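PDB 4R7R: putative lipoprotein from Clostridium perfringens ATCC 13124, which is of unknown function but, as a putative lipoprotein with an alpha-beta fold, may act at the cell surface. Local coordinates for residues Asp48-Ser52 with Ile110-Leu116. Numbering follows the deposited sequence.
Sequences DLLKS and IPNSFKL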
loop_
_atom_site.group_PDB
_atom_site.type_symbol
_atom_site.label_atom_id
_atom_site.label_comp_id
_atom_site.label_asym_id
_atom_site.label_seq_id
_atom_site.Cartn_x
_atom_site.Cartn_y
_atom_site.Cartn_z
ATOM N N ASP A 48 8.174 -6.173 4.460
ATOM C CA ASP A 48 8.628 -7.177 3.513
ATOM C C ASP A 48 8.394 -6.665 2.097
ATOM O O ASP A 48 9.220 -6.866 1.197
ATOM C CB ASP A 48 7.902 -8.512 3.738
ATOM C CG ASP A 48 8.325 -9.214 5.039
ATOM O OD1 ASP A 48 9.384 -8.856 5.614
ATOM O OD2 ASP A 48 7.602 -10.147 5.479
ATOM N N LEU A 49 7.265 -5.982 1.921
ATOM C CA LEU A 49 6.906 -5.416 0.632
ATOM C C LEU A 49 7.894 -4.320 0.238
ATOM O O LEU A 49 8.439 -4.345 -0.861
ATOM C CB LEU A 49 5.487 -4.862 0.670
ATOM C CG LEU A 49 5.023 -4.117 -0.592
ATOM C CD1 LEU A 49 5.113 -5.013 -1.810
ATOM C CD2 LEU A 49 3.608 -3.600 -0.425
ATOM N N LEU A 50 8.126 -3.376 1.149
ATOM C CA LEU A 50 8.964 -2.216 0.869
ATOM C C LEU A 50 10.404 -2.641 0.583
ATOM O O LEU A 50 11.073 -2.065 -0.280
ATOM C CB LEU A 50 8.929 -1.215 2.039
ATOM C CG LEU A 50 7.587 -0.547 2.387
ATOM C CD1 LEU A 50 7.774 0.548 3.428
ATOM C CD2 LEU A 50 6.862 0.008 1.155
ATOM N N LYS A 51 10.879 -3.650 1.303
ATOM C CA LYS A 51 12.249 -4.115 1.129
ATOM C C LYS A 51 12.402 -4.837 -0.209
ATOM O O LYS A 51 13.505 -4.938 -0.746
ATOM C CB LYS A 51 12.664 -5.039 2.280
ATOM C CG LYS A 51 12.968 -4.319 3.593
ATOM C CD LYS A 51 13.053 -5.313 4.758
ATOM C CE LYS A 51 14.007 -4.848 5.868
ATOM N NZ LYS A 51 13.537 -3.639 6.602
ATOM N N SER A 52 11.289 -5.332 -0.743
ATOM C CA SER A 52 11.325 -6.107 -1.977
ATOM C C SER A 52 11.184 -5.209 -3.222
ATOM O O SER A 52 11.459 -5.643 -4.347
ATOM C CB SER A 52 10.230 -7.179 -1.962
ATOM O OG SER A 52 8.956 -6.614 -2.260
ATOM N N ILE A 110 7.142 -8.561 -7.892
ATOM C CA ILE A 110 7.549 -8.765 -6.501
ATOM C C ILE A 110 7.171 -10.164 -6.038
ATOM O O ILE A 110 6.316 -10.804 -6.646
ATOM C CB ILE A 110 6.931 -7.720 -5.550
ATOM C CG1 ILE A 110 5.455 -7.991 -5.361
ATOM C CG2 ILE A 110 7.227 -6.287 -6.030
ATOM C CD1 ILE A 110 4.989 -7.567 -4.028
ATOM N N PRO A 111 7.821 -10.660 -4.974
ATOM C CA PRO A 111 7.511 -12.032 -4.545
ATOM C C PRO A 111 6.016 -12.242 -4.239
ATOM O O PRO A 111 5.345 -11.328 -3.719
ATOM C CB PRO A 111 8.363 -12.206 -3.286
ATOM C CG PRO A 111 9.525 -11.238 -3.483
ATOM C CD PRO A 111 8.938 -10.066 -4.210
ATOM N N ASN A 112 5.509 -13.436 -4.570
ATOM C CA ASN A 112 4.085 -13.733 -4.448
ATOM C C ASN A 112 3.533 -13.485 -3.045
ATOM O O ASN A 112 2.390 -13.038 -2.890
ATOM C CB ASN A 112 3.805 -15.187 -4.856
ATOM C CG ASN A 112 4.058 -15.438 -6.335
ATOM O OD1 ASN A 112 3.661 -14.639 -7.190
ATOM N ND2 ASN A 112 4.729 -16.545 -6.645
ATOM N N SER A 113 4.337 -13.782 -2.031
ATOM C CA SER A 113 3.929 -13.601 -0.642
ATOM C C SER A 113 3.496 -12.172 -0.309
ATOM O O SER A 113 2.596 -11.973 0.508
ATOM C CB SER A 113 5.068 -14.004 0.294
ATOM O OG SER A 113 5.140 -15.401 0.371
ATOM N N PHE A 114 4.135 -11.193 -0.945
ATOM C CA PHE A 114 3.888 -9.789 -0.642
ATOM C C PHE A 114 2.905 -9.111 -1.609
ATOM O O PHE A 114 2.770 -7.895 -1.581
ATOM C CB PHE A 114 5.213 -9.010 -0.630
ATOM C CG PHE A 114 6.351 -9.743 0.047
ATOM C CD1 PHE A 114 6.127 -10.520 1.183
ATOM C CD2 PHE A 114 7.643 -9.678 -0.472
ATOM C CE1 PHE A 114 7.183 -11.215 1.794
ATOM C CE2 PHE A 114 8.696 -10.369 0.130
ATOM C CZ PHE A 114 8.467 -11.135 1.266
ATOM N N LYS A 115 2.222 -9.865 -2.468
ATOM C CA LYS A 115 1.170 -9.255 -3.301
ATOM C C LYS A 115 0.016 -8.785 -2.402
ATOM O O LYS A 115 -0.442 -9.534 -1.544
ATOM C CB LYS A 115 0.638 -10.236 -4.352
ATOM C CG LYS A 115 1.657 -10.744 -5.357
ATOM C CD LYS A 115 2.018 -9.687 -6.392
ATOM C CE LYS A 115 2.628 -10.337 -7.637
ATOM N NZ LYS A 115 1.618 -10.883 -8.602
ATOM N N LEU A 116 -0.471 -7.565 -2.604
ATOM C CA LEU A 116 -1.413 -6.969 -1.662
ATOM C C LEU A 116 -2.883 -7.349 -1.856
ATOM O O LEU A 116 -3.603 -7.506 -0.866
ATOM C CB LEU A 116 -1.277 -5.449 -1.687
ATOM C CG LEU A 116 0.025 -4.984 -1.032
ATOM C CD1 LEU A 116 0.063 -3.455 -0.879
ATOM C CD2 LEU A 116 0.252 -5.694 0.303
#
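The carbonyl oxygen of Leu49 is gripped twice by Ser52, whose own side chain lies against Ile110, Pro111 and Phe114. Ser52 OG donates to Leu49 O at 2.7 Å, tilted 23° from the carbonyl plane, and Ser52 N reaches Leu49 O from the same face. A chi1 of 78° swings OG back over the preceding turn, within reach of Leu49 O. Its hydroxyl proton is used inside the helix, and toward the other segment Ser52 offers van der Waals contact: Ser52 CB lies 3.9 Å from Pro111 CD, while OG meets Phe114 CD2 obliquely.

One turn earlier, the Asp48 methylene covers one face of the Phe114 ring in a CH-pi contact, Asp48 CB standing 3.7 Å from the ring centroid and displaced toward the rim. The carboxylate stands above the plane and outside the rim, its plane 43° from the ring's and Asp48 OD2 3.9 Å from Phe114 CE1; OD2 forms a salt bridge with Arg44.

Leu49 points its two methyls at different partners. Leu49 CD1 packs against Ile110 CD1 at 3.4 Å and also approaches Phe114 CB; Leu49 CD2 meets Leu116 CD1 at 3.6 Å, the two leucines crossing at about a right angle. Leu116 continues this apolar layer onto Ile83 and Ile85 of strand 80-85.

The contact joins helix 45-52 to the connection after strand 103-106, with its 3-10 turn, and the start of helix 116-125. Ser52 OG bonds to Leu49 O and Asp48 OD2 pairs with Arg44, so cohesion between the segments rests on apolar and CH-pi contacts.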